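Local coordinates for heptaprenyl diphosphate synthase (HEPPP synthase) subunit 1 family protein (Staphylococcus aureus, PDB 5H9D) that probably serves as the accessory subunit of a two-subunit prenyltransferase that makes heptaprenyl diphosphate, at residues M55-D59 against S70-D75; Q11-L16 against L76-H80; I125-E129 against Y164-Y168. All blocks are in the same frame, centred on the assembly; numbering follows the deposited sequence.

Interactions 1 and 2 both use helix 70-88, which meets helix 43-65 through residues 70-75 and helix 4-15 through residues 76-80. Both contacts are largely buried and also lie within reach of the farnesyl pyrophosphate synthetase chain. Interaction 1 is close packing with no hydrogen bond across it, whereas interaction 2 adds a histidine-arginine-glutamine group to its aliphatic pairs. Interaction 3 lies on the other side of the chain's centre from interaction 2, touches no other protein chain and is only partly buried. It joins helix 118-140 to a loop through a carboxylate with several partners. A salt bridge from D59 OD2 to K167 NZ, 2.8 Å long, connects interactions 1 and 3.

Interaction 1. Residues M55-D59 against S70-D75; sequences MRHLD and SILIGD
L58 packs its isobutyl group against the backbone of the facing helix at G74. From CB, the chain runs with CG beside the backbone N and anti to the carbonyl carbon (chi1 -61°), which carries the branch toward helix 70-88. CG comes to 4.1 Å from G74 CA. The CD2 methyl does most of the touching: it lies 3.6 Å from the carbonyl O of I71, 3.9 Å from G74 CA, and, methyl to methyl, 3.9 Å from I71 CG2. The carboxylate of D75 stands at the fringe of this methyl contact, its OD2 being hydrogen-bonded to H81 of the farnesyl pyrophosphate synthetase chain.

One residue earlier, H57 brings its imidazole to the same glycine. CD2 meets G74 N at the ring edge, 3.8 Å away, while NE2 approaches I73 CG2 at an oblique angle. G74 N itself donates to S70 O within its own helix. With no side chain at G74, the two backbones come together, L58 CA standing 5.6 Å from G74 CA where the segment axes, 167° apart in direction, approach to 8.7 Å. N111 of the synthetase chain also packs on L58. No hydrogen bond crosses between the segments, which implies that helices 43-65 and 70-88 are held here by close van der Waals packing of a leucine and an imidazole on a glycine surface rather than by directional polar bonds.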
ATOM      1  N   MET C  55      -5.236 -10.627  -7.067  1.00 60.11           N
ATOM      2  CA  MET C  55      -6.685 -10.485  -6.993  1.00 59.79           C
ATOM      3  C   MET C  55      -7.401 -11.776  -6.538  1.00 60.00           C
ATOM      4  O   MET C  55      -8.209 -11.759  -5.609  1.00 56.90           O
ATOM      5  CB  MET C  55      -7.212 -10.042  -8.358  1.00 60.83           C
ATOM      6  CG  MET C  55      -6.766  -8.641  -8.817  1.00 58.45           C
ATOM      7  SD  MET C  55      -7.524  -7.381  -7.841  0.53 58.54           S
ATOM      8  CE  MET C  55      -6.234  -7.038  -6.587  1.00 57.18           C
ATOM      9  N   ARG C  56      -7.097 -12.905  -7.176  1.00 62.13           N
ATOM     10  CA  ARG C  56      -7.739 -14.164  -6.777  1.00 62.79           C
ATOM     11  C   ARG C  56      -7.253 -14.644  -5.400  1.00 62.94           C
ATOM     12  O   ARG C  56      -7.975 -15.366  -4.691  1.00 60.03           O
ATOM     13  CB  ARG C  56      -7.502 -15.248  -7.828  1.00 62.85           C
ATOM     14  CG  ARG C  56      -8.125 -16.581  -7.449  1.00 65.74           C
ATOM     15  CD  ARG C  56      -8.045 -17.630  -8.557  1.00 68.95           C
ATOM     16  NE  ARG C  56      -8.533 -17.117  -9.836  1.00 70.26           N
ATOM     17  CZ  ARG C  56      -7.747 -16.596 -10.772  1.00 70.47           C
ATOM     18  NH1 ARG C  56      -6.433 -16.535 -10.564  1.00 69.07           N
ATOM     19  NH2 ARG C  56      -8.272 -16.121 -11.900  1.00 70.36           N
ATOM     20  N   HIS C  57      -6.032 -14.230  -5.022  1.00 63.31           N
ATOM     21  CA  HIS C  57      -5.464 -14.604  -3.733  1.00 62.37           C
ATOM     22  C   HIS C  57      -6.169 -13.871  -2.621  1.00 61.69           C
ATOM     23  O   HIS C  57      -6.537 -14.470  -1.625  1.00 61.95           O
ATOM     24  CB  HIS C  57      -3.976 -14.302  -3.672  1.00 64.35           C
ATOM     25  CG  HIS C  57      -3.284 -14.939  -2.503  1.00 65.92           C
ATOM     26  ND1 HIS C  57      -3.451 -16.267  -2.178  1.00 67.81           N
ATOM     27  CD2 HIS C  57      -2.399 -14.444  -1.606  1.00 67.00           C
ATOM     28  CE1 HIS C  57      -2.700 -16.567  -1.135  1.00 67.08           C
ATOM     29  NE2 HIS C  57      -2.049 -15.478  -0.769  1.00 70.23           N
ATOM     30  N   LEU C  58      -6.381 -12.575  -2.803  1.00 61.62           N
ATOM     31  CA  LEU C  58      -7.073 -11.772  -1.796  1.00 61.61           C
ATOM     32  C   LEU C  58      -8.533 -12.199  -1.734  1.00 61.37           C
ATOM     33  O   LEU C  58      -9.174 -12.119  -0.684  1.00 59.92           O
ATOM     34  CB  LEU C  58      -6.953 -10.263  -2.120  1.00 59.44           C
ATOM     35  CG  LEU C  58      -5.533  -9.656  -2.177  1.00 57.91           C
ATOM     36  CD1 LEU C  58      -5.537  -8.405  -2.973  1.00 55.42           C
ATOM     37  CD2 LEU C  58      -4.991  -9.393  -0.794  1.00 55.08           C
ATOM     38  N   ASP C  59      -9.067 -12.654  -2.858  1.00 62.95           N
ATOM     39  CA  ASP C  59     -10.449 -13.107  -2.860  1.00 66.16           C
ATOM     40  C   ASP C  59     -10.560 -14.257  -1.896  1.00 67.65           C
ATOM     41  O   ASP C  59     -11.372 -14.244  -0.972  1.00 68.99           O
ATOM     42  CB  ASP C  59     -10.859 -13.606  -4.233  1.00 67.25           C
ATOM     43  CG  ASP C  59     -11.508 -12.536  -5.066  1.00 68.87           C
ATOM     44  OD1 ASP C  59     -12.231 -11.704  -4.470  1.00 68.94           O
ATOM     45  OD2 ASP C  59     -11.309 -12.542  -6.305  1.00 67.41           O
ATOM     46  N   SER C  70      -1.983 -13.141   5.198  1.00 62.81           N
ATOM     47  CA  SER C  70      -2.035 -13.588   3.814  1.00 61.47           C
ATOM     48  C   SER C  70      -2.285 -12.405   2.850  1.00 59.58           C
ATOM     49  O   SER C  70      -1.882 -12.438   1.676  1.00 58.05           O
ATOM     50  CB  SER C  70      -3.137 -14.623   3.681  1.00 63.01           C
ATOM     51  OG  SER C  70      -3.011 -15.565   4.726  1.00 63.55           O
ATOM     52  N   ILE C  71      -2.962 -11.379   3.372  1.00 56.97           N
ATOM     53  CA  ILE C  71      -3.285 -10.159   2.650  1.00 53.92           C
ATOM     54  C   ILE C  71      -1.994  -9.466   2.175  1.00 54.07           C
ATOM     55  O   ILE C  71      -1.925  -8.985   1.035  1.00 53.26           O
ATOM     56  CB  ILE C  71      -4.080  -9.166   3.570  1.00 53.95           C
ATOM     57  CG1 ILE C  71      -5.348  -9.839   4.115  1.00 52.37           C
ATOM     58  CG2 ILE C  71      -4.464  -7.890   2.802  1.00 51.88           C
ATOM     59  CD1 ILE C  71      -6.197  -8.929   5.024  1.00 48.74           C
ATOM     60  N   LEU C  72      -0.971  -9.419   3.039  1.00 51.73           N
ATOM     61  CA  LEU C  72       0.290  -8.776   2.670  1.00 50.19           C
ATOM     62  C   LEU C  72       0.913  -9.447   1.470  1.00 51.86           C
ATOM     63  O   LEU C  72       1.493  -8.795   0.606  1.00 52.00           O
ATOM     64  CB  LEU C  72       1.256  -8.778   3.841  1.00 47.47           C
ATOM     65  CG  LEU C  72       0.610  -8.077   5.042  1.00 48.56           C
ATOM     66  CD1 LEU C  72       1.440  -8.304   6.274  1.00 48.36           C
ATOM     67  CD2 LEU C  72       0.384  -6.589   4.761  1.00 44.51           C
ATOM     68  N   ILE C  73       0.784 -10.766   1.425  1.00 54.20           N
ATOM     69  CA  ILE C  73       1.299 -11.566   0.333  1.00 55.93           C
ATOM     70  C   ILE C  73       0.574 -11.132  -0.927  1.00 57.70           C
ATOM     71  O   ILE C  73       1.198 -10.808  -1.934  1.00 60.10           O
ATOM     72  CB  ILE C  73       0.993 -13.044   0.557  1.00 56.23           C
ATOM     73  CG1 ILE C  73       1.468 -13.464   1.941  1.00 56.30           C
ATOM     74  CG2 ILE C  73       1.670 -13.872  -0.492  1.00 55.40           C
ATOM     75  CD1 ILE C  73       2.967 -13.499   2.088  1.00 58.41           C
ATOM     76  N   GLY C  74      -0.752 -11.115  -0.854  1.00 57.68           N
ATOM     77  CA  GLY C  74      -1.547 -10.738  -2.003  1.00 58.21           C
ATOM     78  C   GLY C  74      -1.200  -9.368  -2.509  1.00 59.70           C
ATOM     79  O   GLY C  74      -1.277  -9.115  -3.703  1.00 61.63           O
ATOM     80  N   ASP C  75      -0.820  -8.483  -1.595  1.00 59.93           N
ATOM     81  CA  ASP C  75      -0.457  -7.123  -1.945  1.00 60.99           C
ATOM     82  C   ASP C  75       0.970  -6.973  -2.474  1.00 61.32           C
ATOM     83  O   ASP C  75       1.276  -6.051  -3.237  1.00 60.82           O
ATOM     84  CB  ASP C  75      -0.683  -6.224  -0.744  1.00 63.68           C
ATOM     85  CG  ASP C  75      -2.158  -5.899  -0.531  1.00 66.81           C
ATOM     86  OD1 ASP C  75      -2.811  -5.383  -1.477  1.00 68.55           O
ATOM     87  OD2 ASP C  75      -2.661  -6.152   0.583  1.00 68.12           O
TER

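Interaction 2. Residues Q11-L16 against L76-H80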
ATOM      1  N   GLN C  11       9.545 -15.255 -10.225  1.00 78.36           N
ATOM      2  CA  GLN C  11       9.515 -13.853  -9.801  1.00 76.65           C
ATOM      3  C   GLN C  11       8.968 -13.723  -8.380  1.00 75.77           C
ATOM      4  O   GLN C  11       9.547 -13.008  -7.570  1.00 73.32           O
ATOM      5  CB  GLN C  11       8.693 -12.984 -10.772  1.00 75.15           C
ATOM      6  CG  GLN C  11       9.425 -12.624 -12.047  1.00 75.21           C
ATOM      7  CD  GLN C  11       8.589 -11.808 -13.028  1.00 77.12           C
ATOM      8  OE1 GLN C  11       8.202 -10.680 -12.745  1.00 78.00           O
ATOM      9  NE2 GLN C  11       8.321 -12.376 -14.195  1.00 76.68           N
ATOM     10  N   ILE C  12       7.867 -14.416  -8.073  1.00 75.67           N
ATOM     11  CA  ILE C  12       7.280 -14.352  -6.736  1.00 76.41           C
ATOM     12  C   ILE C  12       8.342 -14.801  -5.742  1.00 77.75           C
ATOM     13  O   ILE C  12       8.400 -14.345  -4.600  1.00 78.10           O
ATOM     14  CB  ILE C  12       6.059 -15.283  -6.599  1.00 75.96           C
ATOM     15  CG1 ILE C  12       4.891 -14.759  -7.428  1.00 75.03           C
ATOM     16  CG2 ILE C  12       5.643 -15.395  -5.135  1.00 77.42           C
ATOM     17  CD1 ILE C  12       4.240 -13.558  -6.864  1.00 75.56           C
ATOM     18  N   GLU C  13       9.187 -15.702  -6.213  1.00 79.57           N
ATOM     19  CA  GLU C  13      10.279 -16.270  -5.439  1.00 81.00           C
ATOM     20  C   GLU C  13      11.246 -15.216  -4.937  1.00 80.11           C
ATOM     21  O   GLU C  13      11.486 -15.099  -3.738  1.00 79.31           O
ATOM     22  CB  GLU C  13      11.021 -17.279  -6.311  1.00 84.57           C
ATOM     23  CG  GLU C  13      10.666 -18.711  -6.014  1.00 87.78           C
ATOM     24  CD  GLU C  13      11.255 -19.123  -4.702  1.00 89.93           C
ATOM     25  OE1 GLU C  13      12.504 -19.160  -4.626  1.00 91.81           O
ATOM     26  OE2 GLU C  13      10.481 -19.381  -3.752  1.00 91.32           O
ATOM     27  N   GLU C  14      11.812 -14.456  -5.863  1.00 79.20           N
ATOM     28  CA  GLU C  14      12.754 -13.416  -5.489  1.00 80.02           C
ATOM     29  C   GLU C  14      12.096 -12.459  -4.499  1.00 78.39           C
ATOM     30  O   GLU C  14      12.654 -12.159  -3.436  1.00 77.93           O
ATOM     31  CB  GLU C  14      13.229 -12.653  -6.729  1.00 83.19           C
ATOM     32  CG  GLU C  14      12.176 -12.523  -7.829  1.00 89.03           C
ATOM     33  CD  GLU C  14      12.352 -11.272  -8.696  1.00 92.39           C
ATOM     34  OE1 GLU C  14      12.145 -10.141  -8.175  1.00 91.95           O
ATOM     35  OE2 GLU C  14      12.701 -11.429  -9.897  1.00 94.07           O
ATOM     36  N   ARG C  15      10.898 -12.000  -4.858  1.00 76.87           N
ATOM     37  CA  ARG C  15      10.107 -11.077  -4.042  1.00 73.89           C
ATOM     38  C   ARG C  15       9.749 -11.650  -2.656  1.00 74.20           C
ATOM     39  O   ARG C  15       9.661 -10.902  -1.684  1.00 73.15           O
ATOM     40  CB  ARG C  15       8.836 -10.657  -4.819  1.00 69.83           C
ATOM     41  CG  ARG C  15       8.870  -9.237  -5.472  1.00 66.32           C
ATOM     42  CD  ARG C  15      10.226  -8.910  -6.074  1.00 63.37           C
ATOM     43  NE  ARG C  15      10.394  -7.540  -6.568  1.00 58.34           N
ATOM     44  CZ  ARG C  15       9.794  -7.073  -7.651  1.00 58.78           C
ATOM     45  NH1 ARG C  15       8.974  -7.861  -8.324  1.00 60.60           N
ATOM     46  NH2 ARG C  15      10.066  -5.860  -8.116  1.00 55.31           N
ATOM     47  N   LEU C  16       9.574 -12.966  -2.554  1.00 74.30           N
ATOM     48  CA  LEU C  16       9.237 -13.565  -1.271  1.00 75.80           C
ATOM     49  C   LEU C  16      10.420 -14.139  -0.493  1.00 76.84           C
ATOM     50  O   LEU C  16      10.257 -15.080   0.290  1.00 78.03           O
ATOM     51  CB  LEU C  16       8.199 -14.671  -1.447  1.00 76.64           C
ATOM     52  CG  LEU C  16       6.754 -14.265  -1.672  1.00 77.00           C
ATOM     53  CD1 LEU C  16       5.882 -15.508  -1.602  1.00 77.64           C
ATOM     54  CD2 LEU C  16       6.348 -13.244  -0.608  1.00 77.33           C
ATOM     55  N   LEU C  76       1.853  -7.876  -2.069  1.00 61.18           N
ATOM     56  CA  LEU C  76       3.223  -7.837  -2.561  1.00 61.15           C
ATOM     57  C   LEU C  76       3.170  -8.222  -4.041  1.00 60.32           C
ATOM     58  O   LEU C  76       3.799  -7.599  -4.890  1.00 59.17           O
ATOM     59  CB  LEU C  76       4.096  -8.855  -1.809  1.00 61.64           C
ATOM     60  CG  LEU C  76       5.513  -9.043  -2.365  1.00 58.66           C
ATOM     61  CD1 LEU C  76       6.319  -7.836  -2.113  1.00 55.07           C
ATOM     62  CD2 LEU C  76       6.133 -10.234  -1.724  1.00 59.50           C
ATOM     63  N   ILE C  77       2.413  -9.274  -4.325  1.00 60.26           N
ATOM     64  CA  ILE C  77       2.248  -9.775  -5.673  1.00 61.38           C
ATOM     65  C   ILE C  77       1.629  -8.664  -6.509  1.00 62.28           C
ATOM     66  O   ILE C  77       1.901  -8.498  -7.710  1.00 62.56           O
ATOM     67  CB  ILE C  77       1.354 -11.023  -5.653  1.00 61.38           C
ATOM     68  CG1 ILE C  77       2.006 -12.070  -4.741  1.00 62.94           C
ATOM     69  CG2 ILE C  77       1.185 -11.584  -7.054  1.00 60.54           C
ATOM     70  CD1 ILE C  77       1.224 -13.366  -4.576  1.00 64.80           C
ATOM     71  N   SER C  78       0.818  -7.863  -5.842  1.00 62.37           N
ATOM     72  CA  SER C  78       0.153  -6.771  -6.516  1.00 60.65           C
ATOM     73  C   SER C  78       1.146  -5.669  -6.811  1.00 58.08           C
ATOM     74  O   SER C  78       1.146  -5.111  -7.899  1.00 57.45           O
ATOM     75  CB  SER C  78      -0.992  -6.270  -5.655  1.00 60.59           C
ATOM     76  OG  SER C  78      -1.723  -5.323  -6.379  1.00 63.72           O
ATOM     77  N   ALA C  79       1.995  -5.357  -5.838  1.00 57.24           N
ATOM     78  CA  ALA C  79       2.996  -4.320  -6.032  1.00 58.25           C
ATOM     79  C   ALA C  79       3.949  -4.849  -7.100  1.00 59.65           C
ATOM     80  O   ALA C  79       4.456  -4.097  -7.936  1.00 60.88           O
ATOM     81  CB  ALA C  79       3.736  -4.035  -4.726  1.00 54.21           C
ATOM     82  N   HIS C  80       4.169  -6.158  -7.087  1.00 61.15           N
ATOM     83  CA  HIS C  80       5.039  -6.750  -8.074  1.00 62.55           C
ATOM     84  C   HIS C  80       4.503  -6.421  -9.463  1.00 62.66           C
ATOM     85  O   HIS C  80       5.255  -6.037 -10.349  1.00 62.41           O
ATOM     86  CB  HIS C  80       5.131  -8.263  -7.882  1.00 64.37           C
ATOM     87  CG  HIS C  80       5.994  -8.934  -8.905  1.00 67.65           C
ATOM     88  ND1 HIS C  80       6.860  -8.230  -9.719  1.00 66.83           N
ATOM     89  CD2 HIS C  80       6.118 -10.235  -9.260  1.00 67.10           C
ATOM     90  CE1 HIS C  80       7.476  -9.068 -10.532  1.00 67.13           C
ATOM     91  NE2 HIS C  80       7.044 -10.290 -10.275  1.00 67.66           N
TER
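R15 NH2, at the end of the arginine that reaches H80, has two partners: a salt bridge to E135 of the farnesyl pyrophosphate synthetase chain and a weak hydrogen bond to T83. The other terminal nitrogen, NH1, lies over one face of the H80 imidazole, near its ND1, with guanidinium and ring planes 77° apart; how close the two nitrogens come is uncertain at this resolution. The bend of the arginine at chi2 (39°) brings its end back across the histidine. Q11 meets the same ring at its edge: CD lies in the ring plane, 3.5 Å from H80 NE2. The exact place of the Q11 amide oxygen is doubtful, because it is modelled too close to the ring carbon CE1.

Beside this polar group lie the aliphatic pairs. I12 CD1 meets both branches of I77, being 3.4 Å from CG1 and 3.6 Å from CG2. L16, just past the helix end, sets its CD2 against L76 CD2. This same L76 methyl also abuts the backbone of R15 at O, 3.6 Å away, an oxygen that accepts a hydrogen bond from R142 of the synthetase chain.

The segment axes come within 10.6 Å and make an angle of 114°. Helix 4-15 thus crosses helix 70-88 at the border with the second subunit, in an all-helical chain consistent with the terpenoid-synthase clan of its family.

Interaction 3. Residues I125-E129 against Y164-Y168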
ATOM      1  N   ILE C 125     -19.601 -11.465 -14.511  1.00 54.88           N
ATOM      2  CA  ILE C 125     -18.793 -12.680 -14.591  1.00 54.40           C
ATOM      3  C   ILE C 125     -17.882 -12.719 -15.816  1.00 55.89           C
ATOM      4  O   ILE C 125     -16.711 -13.064 -15.716  1.00 57.26           O
ATOM      5  CB  ILE C 125     -19.682 -13.926 -14.609  1.00 52.37           C
ATOM      6  CG1 ILE C 125     -20.381 -14.073 -13.268  1.00 53.22           C
ATOM      7  CG2 ILE C 125     -18.861 -15.165 -14.885  1.00 49.18           C
ATOM      8  CD1 ILE C 125     -21.365 -15.202 -13.263  1.00 56.95           C
ATOM      9  N   VAL C 126     -18.408 -12.363 -16.979  1.00 55.69           N
ATOM     10  CA  VAL C 126     -17.572 -12.402 -18.162  1.00 54.90           C
ATOM     11  C   VAL C 126     -16.400 -11.471 -17.949  1.00 55.79           C
ATOM     12  O   VAL C 126     -15.251 -11.876 -18.145  1.00 55.52           O
ATOM     13  CB  VAL C 126     -18.369 -12.021 -19.437  1.00 53.92           C
ATOM     14  CG1 VAL C 126     -17.419 -11.841 -20.624  1.00 53.11           C
ATOM     15  CG2 VAL C 126     -19.374 -13.136 -19.748  1.00 49.49           C
ATOM     16  N   LYS C 127     -16.715 -10.244 -17.512  1.00 56.10           N
ATOM     17  CA  LYS C 127     -15.745  -9.185 -17.236  1.00 54.68           C
ATOM     18  C   LYS C 127     -14.712  -9.676 -16.245  1.00 56.35           C
ATOM     19  O   LYS C 127     -13.512  -9.733 -16.563  1.00 57.90           O
ATOM     20  CB  LYS C 127     -16.427  -7.963 -16.620  1.00 55.23           C
ATOM     21  CG  LYS C 127     -17.364  -7.162 -17.504  1.00 54.18           C
ATOM     22  CD  LYS C 127     -16.649  -6.168 -18.338  1.00 51.81           C
ATOM     23  CE  LYS C 127     -17.658  -5.254 -18.965  1.00 53.97           C
ATOM     24  NZ  LYS C 127     -17.534  -3.860 -18.423  1.00 57.77           N
ATOM     25  N   ILE C 128     -15.161 -10.021 -15.040  1.00 53.52           N
ATOM     26  CA  ILE C 128     -14.216 -10.493 -14.044  1.00 55.12           C
ATOM     27  C   ILE C 128     -13.320 -11.615 -14.610  1.00 58.14           C
ATOM     28  O   ILE C 128     -12.096 -11.630 -14.406  1.00 59.23           O
ATOM     29  CB  ILE C 128     -14.937 -11.029 -12.784  1.00 53.74           C
ATOM     30  CG1 ILE C 128     -15.531  -9.878 -11.982  1.00 52.38           C
ATOM     31  CG2 ILE C 128     -14.003 -11.849 -11.957  1.00 49.86           C
ATOM     32  CD1 ILE C 128     -16.447 -10.347 -10.844  1.00 51.39           C
ATOM     33  N   GLU C 129     -13.915 -12.535 -15.358  1.00 59.27           N
ATOM     34  CA  GLU C 129     -13.146 -13.647 -15.879  1.00 59.48           C
ATOM     35  C   GLU C 129     -12.318 -13.476 -17.150  1.00 58.93           C
ATOM     36  O   GLU C 129     -11.449 -14.274 -17.399  1.00 58.04           O
ATOM     37  CB  GLU C 129     -14.060 -14.822 -16.056  1.00 60.06           C
ATOM     38  CG  GLU C 129     -13.453 -16.054 -15.516  1.00 64.80           C
ATOM     39  CD  GLU C 129     -13.407 -16.044 -14.014  1.00 67.41           C
ATOM     40  OE1 GLU C 129     -14.495 -15.947 -13.390  1.00 65.48           O
ATOM     41  OE2 GLU C 129     -12.278 -16.134 -13.469  1.00 69.29           O
ATOM     42  N   TYR C 164     -16.919 -25.353 -11.003  1.00108.15           N
ATOM     43  CA  TYR C 164     -16.117 -24.151 -10.808  1.00103.45           C
ATOM     44  C   TYR C 164     -16.796 -23.124  -9.905  1.00100.62           C
ATOM     45  O   TYR C 164     -17.720 -22.431 -10.322  1.00 99.74           O
ATOM     46  CB  TYR C 164     -15.783 -23.511 -12.161  1.00102.60           C
ATOM     47  CG  TYR C 164     -15.137 -22.157 -12.041  1.00101.73           C
ATOM     48  CD1 TYR C 164     -14.208 -21.892 -11.033  1.00102.24           C
ATOM     49  CD2 TYR C 164     -15.463 -21.129 -12.920  1.00102.87           C
ATOM     50  CE1 TYR C 164     -13.621 -20.622 -10.898  1.00102.44           C
ATOM     51  CE2 TYR C 164     -14.878 -19.852 -12.796  1.00102.78           C
ATOM     52  CZ  TYR C 164     -13.961 -19.612 -11.782  1.00101.83           C
ATOM     53  OH  TYR C 164     -13.389 -18.376 -11.649  1.00100.20           O
ATOM     54  N   PHE C 165     -16.329 -23.038  -8.660  1.00 97.40           N
ATOM     55  CA  PHE C 165     -16.879 -22.086  -7.707  1.00 93.67           C
ATOM     56  C   PHE C 165     -15.882 -20.953  -7.535  1.00 93.95           C
ATOM     57  O   PHE C 165     -14.797 -21.136  -6.979  1.00 92.93           O
ATOM     58  CB  PHE C 165     -17.138 -22.741  -6.360  1.00 89.98           C
ATOM     59  CG  PHE C 165     -18.117 -21.991  -5.484  1.00 85.70           C
ATOM     60  CD1 PHE C 165     -19.438 -21.840  -5.871  1.00 83.24           C
ATOM     61  CD2 PHE C 165     -17.733 -21.506  -4.237  1.00 83.83           C
ATOM     62  CE1 PHE C 165     -20.365 -21.227  -5.028  1.00 82.20           C
ATOM     63  CE2 PHE C 165     -18.658 -20.891  -3.389  1.00 82.72           C
ATOM     64  CZ  PHE C 165     -19.976 -20.755  -3.788  1.00 81.35           C
ATOM     65  N   LYS C 166     -16.292 -19.794  -8.046  1.00 94.23           N
ATOM     66  CA  LYS C 166     -15.567 -18.528  -8.035  1.00 94.56           C
ATOM     67  C   LYS C 166     -14.682 -18.204  -6.851  1.00 92.95           C
ATOM     68  O   LYS C 166     -13.470 -18.193  -6.982  1.00 93.49           O
ATOM     69  CB  LYS C 166     -16.567 -17.389  -8.185  1.00 97.92           C
ATOM     70  CG  LYS C 166     -17.142 -17.237  -9.573  1.00102.14           C
ATOM     71  CD  LYS C 166     -17.599 -18.552 -10.176  1.00105.58           C
ATOM     72  CE  LYS C 166     -17.968 -18.343 -11.638  1.00107.74           C
ATOM     73  NZ  LYS C 166     -16.846 -17.683 -12.373  1.00110.21           N
ATOM     74  N   LYS C 167     -15.314 -17.922  -5.714  1.00 90.70           N
ATOM     75  CA  LYS C 167     -14.669 -17.533  -4.447  1.00 89.76           C
ATOM     76  C   LYS C 167     -15.248 -16.146  -4.224  1.00 88.50           C
ATOM     77  O   LYS C 167     -15.576 -15.764  -3.096  1.00 87.91           O
ATOM     78  CB  LYS C 167     -13.139 -17.439  -4.544  1.00 89.77           C
ATOM     79  CG  LYS C 167     -12.646 -16.224  -5.306  1.00 92.01           C
ATOM     80  CD  LYS C 167     -11.353 -16.512  -6.052  1.00 93.05           C
ATOM     81  CE  LYS C 167     -10.930 -15.309  -6.891  1.00 94.42           C
ATOM     82  NZ  LYS C 167     -11.978 -14.844  -7.843  1.00 95.12           N
ATOM     83  N   TYR C 168     -15.363 -15.391  -5.320  1.00 86.06           N
ATOM     84  CA  TYR C 168     -15.973 -14.074  -5.250  1.00 83.51           C
ATOM     85  C   TYR C 168     -17.500 -14.283  -5.298  1.00 83.50           C
ATOM     86  O   TYR C 168     -18.285 -13.367  -5.002  1.00 82.72           O
ATOM     87  CB  TYR C 168     -15.480 -13.146  -6.383  1.00 80.40           C
ATOM     88  CG  TYR C 168     -15.719 -13.601  -7.806  1.00 76.21           C
ATOM     89  CD1 TYR C 168     -14.672 -14.054  -8.599  1.00 74.62           C
ATOM     90  CD2 TYR C 168     -16.991 -13.573  -8.356  1.00 75.35           C
ATOM     91  CE1 TYR C 168     -14.890 -14.475  -9.900  1.00 74.76           C
ATOM     92  CE2 TYR C 168     -17.228 -13.991  -9.656  1.00 74.57           C
ATOM     93  CZ  TYR C 168     -16.179 -14.450 -10.429  1.00 74.88           C
ATOM     94  OH  TYR C 168     -16.443 -14.941 -11.698  1.00 72.97           O
TER
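Y168 brings its hydroxyl to E129 OE1 in a 2.8 Å hydrogen bond that meets the oxygen nearly along its C-O axis. The planes of phenol and carboxylate are 19° apart, and OE1 lies at the ring edge, in its plane. K166 NZ approaches the same oxygen, forming a salt bridge of 3.1 Å; one carboxylate oxygen therefore has two partners from the loop, and the lysine would probably help to keep the carboxylate ionised.

The close packing lies on the buried Y168 ring. I128 CD1 stands over one face in a CH-pi contact, 4.1 Å from the centroid and 17° off the ring normal, while its CG2 branch touches Y168 CE1 at 3.5 Å. The aliphatic part of K166 lies on the opposite face, toward the rim. CG of the tyrosine sits between the backbone N and the carbonyl carbon (chi1 59°), placing the ring between isoleucine and lysine. L111 of helix 91-112 adds to this apolar side. I125 makes a looser though buried touch, with just its CG2, 4.0 Å from Y168 OH.

Toward the partly exposed side, where Y164 and E129 meet, the contact is also looser. Y164 OH gives only a weak hydrogen bond to E129 OE2, at 3.1 Å, and its ring is turned steeply from the carboxylate plane. M157 and Q181 also touch the Y164 side chain.

Here an irregular segment between helices 150-153 and 174-180 is tied to helix 118-140 by a glutamate with several partners, next to a CH-pi contact of I128 on the Y168 ring: loop-on-helix packing within an all-helical domain.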